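Local coordinates for xyloglucanase (Paenibacillus pabuli, PDB 2JEP), which hydrolyses xyloglucan, a polysaccharide of the plant cell wall, by cutting its beta-1,4-glucan backbone as a family 5 glycoside hydrolase, at residues 360-365 and 374-379; 46-51 and 73-78; 338-343 and 381-386; 118-123 and 172-177. All coordinates share one frame; numbering follows the deposited sequence. Where two conformers were deposited one is given.

Four contacts of one (beta/alpha)8 barrel illustrate how the chemistry of a contact follows its place in the fold. Interactions 1 and 2 are buried and their centres lie about 7 Å apart on neighbouring strands, 357-362 and 45-48, where the last strand meets the first. Interaction 2 is purely apolar between strand and helix, whereas interaction 1 buries a salt bridge, and Arg376 bonds across to Gly49 of interaction 2. Interaction 3, partly buried, pairs two outer helices through an alanine, an isoleucine and the length of an arginine. Interaction 4 is a surface contact at a helix end, built from hydrogen bonds between side chains and backbone and a cation-pi pair; it meets interaction 2 through Ile75, which packs on Tyr118 and Ala119.

Interaction 1 (360-365 and 374-379); sequences YWDNGH and FNRSNN
Asp362 and Arg376 form a buried salt bridge between the last barrel strand and the chain that returns past it. The arginine leaves its backbone with CG anti to the carbonyl carbon (chi1 -62°) and then runs fully extended to NE, which carries the guanidinium across to Asp362 and Gly364. There NH2 reaches Asp362 OD1 at 2.9 Å, arriving from above the carboxylate plane, and also makes a weak bond to Asp362 O at 3.0 Å. NH2 alone meets the carboxylate, and the planes are 37° apart, so the pair is not a flat bidentate one. Asp362 has CG anti to its own nitrogen (chi1 -172°), a setting that also turns OD1 back to accept Gly364 N at 2.9 Å, closing an Asx turn. That turn lays Gly364 CA 3.4 Å above one face of the guanidinium, toward its rim; a side chain at this positive-phi position would be tight against Arg376 CZ. A water completes the join, donating to Asp362 OD1 and Phe374 O and accepting from Arg376 NE at 2.9 Å. The second carboxylate oxygen, OD2, lies at the edge of the Phe374 ring, 3.8 Å from CD2, and takes bonds from Leu373 N and Trp46 NE1. Arg376 NH1 is likewise used, by Gly49 O and Gln51 OE1. All three guanidinium nitrogens and both carboxylate oxygens thus have partners, which fixes both groups in rotation. With so many donors converging on it, the carboxylate is probably ionised, its charge balanced by the buried arginine.

Interaction 2 (46-51 and 73-78); sequences WNLGNQ and ELIKKV
Trp46 presents the face of its indole to Val78, and the valine lays both methyls on that one face. CG2 sits 3.6 Å from the centroid of the six-membered ring and only 2° off its normal, a nearly ideal CH-pi contact, while CG1 touches CD2 at 3.8 Å where the two rings fuse. The ring reaches the helix because CG is anti to the backbone nitrogen (chi1 -179°), which sends the indole outward from the strand. Next to it, Leu48 CD1 meets Leu74 CD2 at 3.8 Å, the two side chains crossing obliquely. Ile75 CD1 fills in beside them, 4.3 Å from Leu48 CD1. With an alanine here in place of Trp46, the methyls of Val78 would probably face a gap, and Asp362 OD2 would lose the bond it takes from the indole NE1. Residues 46-48 of the strand and 73-78 of helix 72-80 run nearly antiparallel (168°), with a closest axis approach of 10.9 Å, as the first strand and helix of a beta-alpha-beta crossover leading to strand 85-88. That next strand adds Ile86 against Trp46 and Val78, and helix 106-120 closes on Leu48 through Val115 and on Ile75 through Tyr118 and Ala119.

Interaction 3 (338-343 and 381-386); sequences VYRAAY and VTQQNI
Bends in two long side chains bring Arg340 and Gln383 together above Ile386. Arg340 starts with CG anti to the carbonyl carbon and then folds at chi3 (-61°), which turns its guanidinium across the start of the neighbouring helix. Gln383, the N-cap residue of helix 384-393, folds at chi2 (-69°) and stands its amide almost perpendicular to the guanidinium, the planes 81° apart. Gln383 NE2 lies at the guanidinium edge, 3.3 Å from Arg340 NH2, but both atoms are donors, so the pair is in contact without a hydrogen bond. The arginine is held instead by Asn337 OD1 at NE and Ser326 O at NH1, with a long, weak ion pair to Asp328. Beneath it, Ile386 reaches up with CD1, which lies 3.6 Å above one guanidinium face, toward its rim, and 3.8 Å from Arg340 CB. The aliphatic branch therefore packs along the arginine from its base to its charged end. At Ala341 the two backbones come very close, its CA just 4.5 Å from that of Ile386; the small methyl permits this, meeting Ile386 CG1 at 4.3 Å and Asn385 O at 4.1 Å. Farther along, Ala341 also touches Ala389 and Ile386 touches Ala344. Such close helix-to-helix packing joins the last two helices in the outer ring of a (beta/alpha)8 barrel, those that precede and follow strand 357-362.

Interaction 4 (118-123 and 172-177); sequences YAYNEG and NDRLIF
Tyr120 bonds to the 172-177 segment from both its ends, by its hydroxyl and by its backbone carbonyl. The hydroxyl oxygen accepts Asn172 N at 2.9 Å along a nearly straight line (175°). Arg174 has two conformers; in the one described, its NH1 meets Tyr120 O at 2.9 Å, in the carbonyl plane and on a lone pair, and Gly123 N is a second firm donor to that oxygen at 3.1 Å. Arg174 NH2 adds a weak bond to the same oxygen, and NH1 also serves Leu124 O. The bend of the arginine at chi3 (-65°) lays its guanidinium over the phenol, with CZ 4.3 Å from the ring centroid in a cation-pi contact. Gly123 CA covers the opposite guanidinium face, 3.6 Å above its plane, so the charged group is sandwiched. Asn172 OD1 is occupied within its own segment: it accepts Arg174 N at 2.9 Å, an Asx turn that sets the arginine's start. A leucine in place of Tyr120 is likely to leave Asn172 N without its acceptor and to take the aromatic face from the guanidinium. Gly123, with positive phi, is the C-prime residue of a Schellman motif closing helix 106-120, in which Leu124 N bonds to Ala119 O. The arginine thus bonds to the last turn of helix 106-120, on the alpha-to-beta loop side of the barrel, where the chain turns into strand 125-128 and strand 175-178 begins beside it.

Interaction 1 (360-365 and 374-379)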
# COMPACT_ATOMS: atom_id res chain seq x y z
N TYR A 360 5.67 4.30 -4.27
CA TYR A 360 5.81 3.70 -5.58
C TYR A 360 5.69 2.17 -5.52
O TYR A 360 6.23 1.54 -4.63
CB TYR A 360 7.20 4.10 -6.17
CG TYR A 360 7.42 3.51 -7.53
CD1 TYR A 360 6.86 4.10 -8.66
CD2 TYR A 360 8.10 2.31 -7.68
CE1 TYR A 360 6.99 3.52 -9.90
CE2 TYR A 360 8.24 1.73 -8.91
CZ TYR A 360 7.68 2.32 -10.02
OH TYR A 360 7.76 1.70 -11.25
N TRP A 361 5.00 1.60 -6.52
CA TRP A 361 4.84 0.16 -6.62
C TRP A 361 5.98 -0.44 -7.45
O TRP A 361 6.01 -0.28 -8.65
CB TRP A 361 3.49 -0.23 -7.24
CG TRP A 361 3.38 -1.71 -7.38
CD1 TRP A 361 3.47 -2.43 -8.52
CD2 TRP A 361 3.30 -2.66 -6.30
NE1 TRP A 361 3.43 -3.79 -8.24
CE2 TRP A 361 3.34 -3.95 -6.87
CE3 TRP A 361 3.16 -2.55 -4.92
CZ2 TRP A 361 3.25 -5.10 -6.10
CZ3 TRP A 361 3.07 -3.69 -4.16
CH2 TRP A 361 3.13 -4.95 -4.75
N ASP A 362 6.88 -1.17 -6.78
CA ASP A 362 8.02 -1.83 -7.41
C ASP A 362 7.86 -3.31 -7.16
O ASP A 362 7.87 -3.75 -6.01
CB ASP A 362 9.30 -1.32 -6.77
CG ASP A 362 10.56 -1.78 -7.47
OD1 ASP A 362 10.66 -3.00 -7.75
OD2 ASP A 362 11.46 -0.93 -7.72
N ASN A 363 7.70 -4.10 -8.23
CA ASN A 363 7.51 -5.53 -8.11
C ASN A 363 8.75 -6.37 -8.41
O ASN A 363 8.68 -7.58 -8.42
CB ASN A 363 6.33 -5.98 -8.96
CG ASN A 363 6.60 -5.95 -10.44
OD1 ASN A 363 7.60 -5.39 -10.90
ND2 ASN A 363 5.72 -6.60 -11.22
N GLY A 364 9.89 -5.72 -8.59
CA GLY A 364 11.12 -6.43 -8.85
C GLY A 364 11.29 -6.92 -10.26
O GLY A 364 12.36 -7.43 -10.61
N HIS A 365 10.25 -6.80 -11.09
CA HIS A 365 10.34 -7.31 -12.44
C HIS A 365 10.91 -6.22 -13.37
O HIS A 365 10.31 -5.16 -13.56
CB HIS A 365 8.98 -7.78 -12.92
CG HIS A 365 8.99 -8.32 -14.31
ND1 HIS A 365 7.93 -8.16 -15.17
CD2 HIS A 365 9.93 -9.02 -14.99
CE1 HIS A 365 8.23 -8.73 -16.33
NE2 HIS A 365 9.44 -9.25 -16.25
N PHE A 374 14.91 -1.14 -9.56
CA PHE A 374 16.18 -1.77 -9.15
C PHE A 374 16.19 -3.21 -9.63
O PHE A 374 15.15 -3.84 -9.75
CB PHE A 374 16.29 -1.79 -7.62
CG PHE A 374 16.19 -0.44 -6.99
CD1 PHE A 374 17.33 0.34 -6.77
CD2 PHE A 374 14.97 0.06 -6.58
CE1 PHE A 374 17.23 1.59 -6.19
CE2 PHE A 374 14.86 1.31 -6.00
CZ PHE A 374 15.98 2.08 -5.81
N ASN A 375 17.39 -3.72 -9.92
CA ASN A 375 17.57 -5.15 -10.16
C ASN A 375 17.97 -5.76 -8.82
O ASN A 375 19.02 -5.46 -8.25
CB ASN A 375 18.56 -5.47 -11.28
CG ASN A 375 18.71 -6.97 -11.51
OD1 ASN A 375 18.97 -7.71 -10.56
ND2 ASN A 375 18.51 -7.43 -12.74
N ARG A 376 17.06 -6.58 -8.30
CA ARG A 376 17.24 -7.18 -6.99
C ARG A 376 18.29 -8.28 -6.99
O ARG A 376 18.80 -8.61 -5.96
CB ARG A 376 15.91 -7.68 -6.47
CG ARG A 376 14.92 -6.56 -6.29
CD ARG A 376 13.61 -6.94 -5.63
NE ARG A 376 12.66 -5.83 -5.72
CZ ARG A 376 11.40 -5.88 -5.30
NH1 ARG A 376 10.95 -6.92 -4.62
NH2 ARG A 376 10.57 -4.88 -5.54
N SER A 377 18.63 -8.81 -8.14
CA SER A 377 19.75 -9.76 -8.20
C SER A 377 21.10 -9.17 -7.91
O SER A 377 21.95 -9.91 -7.43
CB SER A 377 19.83 -10.36 -9.59
OG SER A 377 18.69 -11.12 -9.77
N ASN A 378 21.34 -7.88 -8.20
CA ASN A 378 22.64 -7.21 -7.89
C ASN A 378 22.61 -5.84 -7.24
O ASN A 378 23.66 -5.17 -7.17
CB ASN A 378 23.58 -7.23 -9.10
CG ASN A 378 23.07 -6.44 -10.25
OD1 ASN A 378 23.53 -6.57 -11.40
ND2 ASN A 378 22.11 -5.60 -9.97
N ASN A 379 21.45 -5.42 -6.76
CA ASN A 379 21.29 -4.12 -6.15
C ASN A 379 21.84 -3.06 -6.99
O ASN A 379 22.55 -2.17 -6.51
CB ASN A 379 21.93 -4.04 -4.77
CG ASN A 379 21.31 -4.97 -3.86
OD1 ASN A 379 20.11 -4.99 -3.81
ND2 ASN A 379 22.10 -5.86 -3.20
O HOH W 1 13.30 -3.76 -7.60
O HOH W 2 14.96 -7.58 -9.85

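Interaction 2 (46-51 and 73-78)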
# COMPACT_ATOMS: atom_id res chain seq x y z
N TRP A 46 8.46 3.44 -1.09
CA TRP A 46 8.75 2.39 -2.06
C TRP A 46 8.21 1.08 -1.53
O TRP A 46 8.43 0.73 -0.37
CB TRP A 46 10.24 2.34 -2.30
CG TRP A 46 10.76 1.35 -3.29
CD1 TRP A 46 10.98 1.55 -4.61
CD2 TRP A 46 11.20 -0.00 -3.01
NE1 TRP A 46 11.53 0.40 -5.18
CE2 TRP A 46 11.68 -0.55 -4.21
CE3 TRP A 46 11.25 -0.78 -1.84
CZ2 TRP A 46 12.21 -1.84 -4.27
CZ3 TRP A 46 11.77 -2.05 -1.91
CH2 TRP A 46 12.24 -2.57 -3.11
N ASN A 47 7.49 0.34 -2.37
CA ASN A 47 6.97 -0.97 -2.00
C ASN A 47 7.96 -2.07 -2.31
O ASN A 47 8.48 -2.16 -3.43
CB ASN A 47 5.73 -1.33 -2.83
CG ASN A 47 4.45 -0.72 -2.32
OD1 ASN A 47 3.76 -1.31 -1.47
ND2 ASN A 47 4.10 0.45 -2.86
N LEU A 48 8.15 -2.94 -1.34
CA LEU A 48 8.90 -4.17 -1.49
C LEU A 48 7.97 -5.22 -2.11
O LEU A 48 7.55 -6.19 -1.48
CB LEU A 48 9.46 -4.58 -0.12
CG LEU A 48 10.33 -5.84 -0.03
CD1 LEU A 48 11.63 -5.70 -0.83
CD2 LEU A 48 10.64 -6.16 1.45
N GLY A 49 7.61 -4.98 -3.36
CA GLY A 49 6.56 -5.74 -3.99
C GLY A 49 7.01 -7.11 -4.46
O GLY A 49 8.19 -7.33 -4.79
N ASN A 50 6.03 -8.01 -4.60
CA ASN A 50 6.25 -9.37 -5.05
C ASN A 50 7.31 -10.07 -4.19
O ASN A 50 8.19 -10.79 -4.69
CB ASN A 50 6.59 -9.41 -6.55
CG ASN A 50 5.38 -9.22 -7.43
OD1 ASN A 50 4.34 -8.73 -6.97
ND2 ASN A 50 5.52 -9.53 -8.72
N GLN A 51 7.17 -9.90 -2.87
CA GLN A 51 8.02 -10.61 -1.91
C GLN A 51 7.16 -11.29 -0.87
O GLN A 51 6.65 -12.38 -1.15
CB GLN A 51 9.11 -9.69 -1.33
CG GLN A 51 10.04 -9.05 -2.41
CD GLN A 51 11.31 -9.79 -2.81
OE1 GLN A 51 12.22 -9.15 -3.35
NE2 GLN A 51 11.39 -11.12 -2.55
N GLU A 73 20.84 -5.41 2.00
CA GLU A 73 21.47 -4.59 0.97
C GLU A 73 20.45 -3.95 0.03
O GLU A 73 20.66 -2.84 -0.44
CB GLU A 73 22.49 -5.40 0.17
CG GLU A 73 23.77 -5.77 0.95
CD GLU A 73 23.65 -6.96 1.88
OE1 GLU A 73 22.59 -7.60 1.99
OE2 GLU A 73 24.68 -7.25 2.52
N LEU A 74 19.37 -4.66 -0.28
CA LEU A 74 18.34 -4.08 -1.14
C LEU A 74 17.73 -2.85 -0.48
O LEU A 74 17.56 -1.80 -1.11
CB LEU A 74 17.26 -5.11 -1.48
CG LEU A 74 16.10 -4.60 -2.33
CD1 LEU A 74 16.56 -3.99 -3.68
CD2 LEU A 74 15.06 -5.71 -2.54
N ILE A 75 17.39 -2.98 0.79
CA ILE A 75 16.76 -1.88 1.50
C ILE A 75 17.72 -0.69 1.63
O ILE A 75 17.32 0.47 1.47
CB ILE A 75 16.25 -2.34 2.87
CG1 ILE A 75 15.24 -3.50 2.73
CG2 ILE A 75 15.61 -1.17 3.62
CD1 ILE A 75 14.11 -3.28 1.68
N LYS A 76 19.01 -0.98 1.82
CA LYS A 76 20.00 0.09 1.86
C LYS A 76 20.10 0.81 0.52
O LYS A 76 20.28 2.04 0.50
CB LYS A 76 21.36 -0.45 2.31
CG LYS A 76 21.40 -0.79 3.78
CD LYS A 76 22.77 -1.29 4.20
CE LYS A 76 22.86 -1.51 5.71
NZ LYS A 76 23.95 -2.46 6.09
N LYS A 77 19.98 0.07 -0.57
CA LYS A 77 20.03 0.68 -1.91
C LYS A 77 18.83 1.59 -2.15
O LYS A 77 18.96 2.70 -2.70
CB LYS A 77 20.09 -0.43 -2.96
CG LYS A 77 20.39 0.00 -4.36
CD LYS A 77 21.86 0.39 -4.53
CE LYS A 77 22.11 0.93 -5.92
NZ LYS A 77 23.53 1.34 -6.10
N VAL A 78 17.65 1.14 -1.72
CA VAL A 78 16.44 1.94 -1.86
C VAL A 78 16.57 3.23 -1.02
O VAL A 78 16.22 4.34 -1.48
CB VAL A 78 15.20 1.09 -1.47
CG1 VAL A 78 13.96 1.94 -1.37
CG2 VAL A 78 15.00 -0.03 -2.48

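Interaction 3 (338-343 and 381-386)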
# COMPACT_ATOMS: atom_id res chain seq x y z
N VAL A 338 10.03 7.88 -21.07
CA VAL A 338 9.79 9.30 -20.90
C VAL A 338 8.49 9.51 -20.15
O VAL A 338 8.40 10.35 -19.24
CB VAL A 338 9.70 10.03 -22.29
CG1 VAL A 338 9.30 11.48 -22.15
CG2 VAL A 338 11.04 9.89 -23.06
N TYR A 339 7.47 8.74 -20.51
CA TYR A 339 6.15 8.88 -19.90
C TYR A 339 6.00 8.22 -18.55
O TYR A 339 5.26 8.72 -17.71
CB TYR A 339 5.02 8.49 -20.91
CG TYR A 339 5.30 9.22 -22.19
CD1 TYR A 339 5.24 10.61 -22.22
CD2 TYR A 339 5.86 8.57 -23.28
CE1 TYR A 339 5.65 11.32 -23.30
CE2 TYR A 339 6.26 9.29 -24.40
CZ TYR A 339 6.18 10.66 -24.39
OH TYR A 339 6.62 11.43 -25.46
N ARG A 340 6.71 7.11 -18.34
CA ARG A 340 6.73 6.54 -17.01
C ARG A 340 7.34 7.51 -16.01
O ARG A 340 6.87 7.66 -14.89
CB ARG A 340 7.46 5.19 -17.01
CG ARG A 340 6.77 4.17 -17.92
CD ARG A 340 6.96 2.74 -17.45
NE ARG A 340 8.36 2.38 -17.42
CZ ARG A 340 8.91 1.45 -16.63
NH1 ARG A 340 8.21 0.77 -15.71
NH2 ARG A 340 10.19 1.21 -16.75
N ALA A 341 8.41 8.19 -16.43
CA ALA A 341 8.99 9.22 -15.61
C ALA A 341 8.01 10.37 -15.41
O ALA A 341 7.82 10.83 -14.28
CB ALA A 341 10.31 9.71 -16.22
N ALA A 342 7.42 10.88 -16.50
CA ALA A 342 6.49 12.02 -16.38
C ALA A 342 5.33 11.69 -15.45
O ALA A 342 4.92 12.53 -14.64
CB ALA A 342 5.99 12.45 -17.76
N TYR A 343 4.79 10.48 -15.58
CA TYR A 343 3.67 10.04 -14.73
C TYR A 343 4.11 9.95 -13.28
O TYR A 343 3.43 10.44 -12.39
CB TYR A 343 3.20 8.67 -15.21
CG TYR A 343 2.00 8.08 -14.54
CD1 TYR A 343 0.76 8.61 -14.71
CD2 TYR A 343 2.11 6.98 -13.74
CE1 TYR A 343 -0.35 8.06 -14.16
CE2 TYR A 343 1.00 6.41 -13.15
CZ TYR A 343 -0.24 6.95 -13.36
OH TYR A 343 -1.33 6.34 -12.76
N VAL A 381 20.62 0.01 -9.76
CA VAL A 381 19.51 0.80 -10.28
C VAL A 381 19.26 0.44 -11.72
O VAL A 381 20.19 0.39 -12.51
CB VAL A 381 19.86 2.31 -10.19
CG1 VAL A 381 18.79 3.16 -10.86
CG2 VAL A 381 20.07 2.74 -8.72
N THR A 382 18.00 0.22 -12.09
CA THR A 382 17.65 -0.02 -13.48
C THR A 382 16.83 1.11 -14.12
O THR A 382 16.71 1.16 -15.35
CB THR A 382 16.86 -1.33 -13.63
OG1 THR A 382 15.74 -1.26 -12.74
CG2 THR A 382 17.74 -2.55 -13.32
N GLN A 383 16.28 2.02 -13.31
CA GLN A 383 15.45 3.12 -13.82
C GLN A 383 15.81 4.43 -13.12
O GLN A 383 15.03 5.01 -12.39
CB GLN A 383 13.97 2.79 -13.63
CG GLN A 383 13.52 1.53 -14.33
CD GLN A 383 13.50 1.62 -15.84
OE1 GLN A 383 13.55 2.72 -16.42
NE2 GLN A 383 13.42 0.46 -16.50
N GLN A 384 17.03 4.90 -13.36
CA GLN A 384 17.50 6.13 -12.72
C GLN A 384 16.60 7.30 -13.04
O GLN A 384 16.35 8.16 -12.19
CB GLN A 384 18.93 6.46 -13.20
CG GLN A 384 19.54 7.62 -12.46
CD GLN A 384 19.80 7.27 -11.04
OE1 GLN A 384 20.54 6.31 -10.78
NE2 GLN A 384 19.19 8.01 -10.08
N ASN A 385 16.13 7.39 -14.28
CA ASN A 385 15.37 8.55 -14.66
C ASN A 385 13.99 8.58 -13.97
O ASN A 385 13.51 9.64 -13.62
CB ASN A 385 15.23 8.68 -16.19
CG ASN A 385 16.45 9.30 -16.86
OD1 ASN A 385 17.34 9.86 -16.21
ND2 ASN A 385 16.48 9.23 -18.18
N ILE A 386 13.39 7.40 -13.73
CA ILE A 386 12.13 7.37 -12.98
C ILE A 386 12.39 7.73 -11.51
O ILE A 386 11.63 8.47 -10.90
CB ILE A 386 11.39 6.01 -13.11
CG1 ILE A 386 10.95 5.78 -14.56
CG2 ILE A 386 10.20 5.92 -12.13
CD1 ILE A 386 10.43 4.40 -14.84

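Interaction 4 (118-123 and 172-177)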
# COMPACT_ATOMS: atom_id res chain seq x y z
N TYR A 118 15.26 -4.77 8.57
CA TYR A 118 16.16 -4.26 7.53
C TYR A 118 15.88 -2.79 7.24
O TYR A 118 16.79 -2.04 6.99
CB TYR A 118 16.03 -5.02 6.21
CG TYR A 118 16.37 -6.49 6.21
CD1 TYR A 118 17.07 -7.08 7.23
CD2 TYR A 118 15.94 -7.31 5.17
CE1 TYR A 118 17.34 -8.45 7.22
CE2 TYR A 118 16.24 -8.65 5.15
CZ TYR A 118 16.91 -9.23 6.18
OH TYR A 118 17.16 -10.58 6.13
N ALA A 119 14.60 -2.42 7.25
CA ALA A 119 14.18 -1.03 7.00
C ALA A 119 14.16 -0.20 8.28
O ALA A 119 14.68 0.92 8.32
CB ALA A 119 12.79 -0.99 6.34
N TYR A 120 13.59 -0.76 9.34
CA TYR A 120 13.47 -0.02 10.60
C TYR A 120 14.83 0.35 11.18
O TYR A 120 15.02 1.46 11.69
CB TYR A 120 12.65 -0.85 11.58
CG TYR A 120 12.36 -0.23 12.93
CD1 TYR A 120 11.27 0.57 13.12
CD2 TYR A 120 13.19 -0.49 14.02
CE1 TYR A 120 10.99 1.10 14.37
CE2 TYR A 120 12.93 0.05 15.26
CZ TYR A 120 11.82 0.83 15.44
OH TYR A 120 11.51 1.37 16.68
N ASN A 121 15.79 -0.57 11.10
CA ASN A 121 17.12 -0.30 11.64
C ASN A 121 17.92 0.70 10.83
O ASN A 121 18.95 1.21 11.33
CB ASN A 121 17.91 -1.59 11.80
CG ASN A 121 17.41 -2.45 12.91
OD1 ASN A 121 16.67 -1.99 13.78
ND2 ASN A 121 17.81 -3.73 12.90
N GLU A 122 17.44 1.00 9.61
CA GLU A 122 18.02 2.04 8.77
C GLU A 122 17.31 3.38 8.91
O GLU A 122 17.58 4.31 8.17
CB GLU A 122 18.00 1.59 7.31
CG GLU A 122 18.97 0.49 6.98
CD GLU A 122 20.42 0.94 7.10
OE1 GLU A 122 20.70 2.08 6.69
OE2 GLU A 122 21.26 0.16 7.61
N GLY A 123 16.43 3.50 9.90
CA GLY A 123 15.83 4.80 10.16
C GLY A 123 14.62 5.10 9.28
O GLY A 123 14.11 6.22 9.30
N ASN A 172 8.77 1.74 17.56
CA ASN A 172 8.32 3.12 17.66
C ASN A 172 7.40 3.51 16.50
O ASN A 172 6.98 2.64 15.71
CB ASN A 172 9.50 4.08 17.90
CG ASN A 172 10.35 4.34 16.68
OD1 ASN A 172 9.95 4.07 15.55
ND2 ASN A 172 11.56 4.90 16.91
N ASP A 173 7.07 4.79 16.41
CA ASP A 173 6.08 5.27 15.46
C ASP A 173 6.55 5.23 14.01
O ASP A 173 5.76 5.53 13.11
CB ASP A 173 5.60 6.68 15.78
CG ASP A 173 4.64 6.75 16.96
OD1 ASP A 173 4.26 5.72 17.54
OD2 ASP A 173 4.26 7.90 17.28
N ARG A 174 7.81 4.87 13.77
CA ARG A 174 8.25 4.62 12.39
C ARG A 174 7.63 3.34 11.81
O ARG A 174 7.65 3.18 10.60
CB ARG A 174 9.77 4.62 12.25
CG ARG A 174 10.33 6.05 12.19
CD ARG A 174 11.82 6.10 11.83
NE ARG A 174 12.66 5.49 12.87
CZ ARG A 174 13.18 4.27 12.82
NH1 ARG A 174 12.94 3.47 11.79
NH2 ARG A 174 13.94 3.82 13.83
N LEU A 175 7.09 2.45 12.65
CA LEU A 175 6.37 1.28 12.15
C LEU A 175 4.86 1.56 12.19
O LEU A 175 4.27 1.86 13.24
CB LEU A 175 6.71 0.04 12.97
CG LEU A 175 6.00 -1.24 12.52
CD1 LEU A 175 6.34 -1.63 11.06
CD2 LEU A 175 6.33 -2.40 13.47
N ILE A 176 4.25 1.45 11.01
CA ILE A 176 2.84 1.64 10.76
C ILE A 176 2.20 0.32 10.42
O ILE A 176 2.76 -0.44 9.63
CB ILE A 176 2.66 2.62 9.58
CG1 ILE A 176 3.27 3.99 9.92
CG2 ILE A 176 1.17 2.75 9.16
CD1 ILE A 176 3.49 4.87 8.70
N PHE A 177 1.04 0.03 11.00
CA PHE A 177 0.27 -1.14 10.62
C PHE A 177 -0.85 -0.70 9.67
O PHE A 177 -1.55 0.28 9.95
CB PHE A 177 -0.41 -1.83 11.81
CG PHE A 177 0.52 -2.31 12.91
CD1 PHE A 177 1.85 -2.61 12.70
CD2 PHE A 177 0.01 -2.52 14.17
CE1 PHE A 177 2.64 -3.06 13.76
CE2 PHE A 177 0.79 -2.99 15.21
CZ PHE A 177 2.11 -3.24 15.00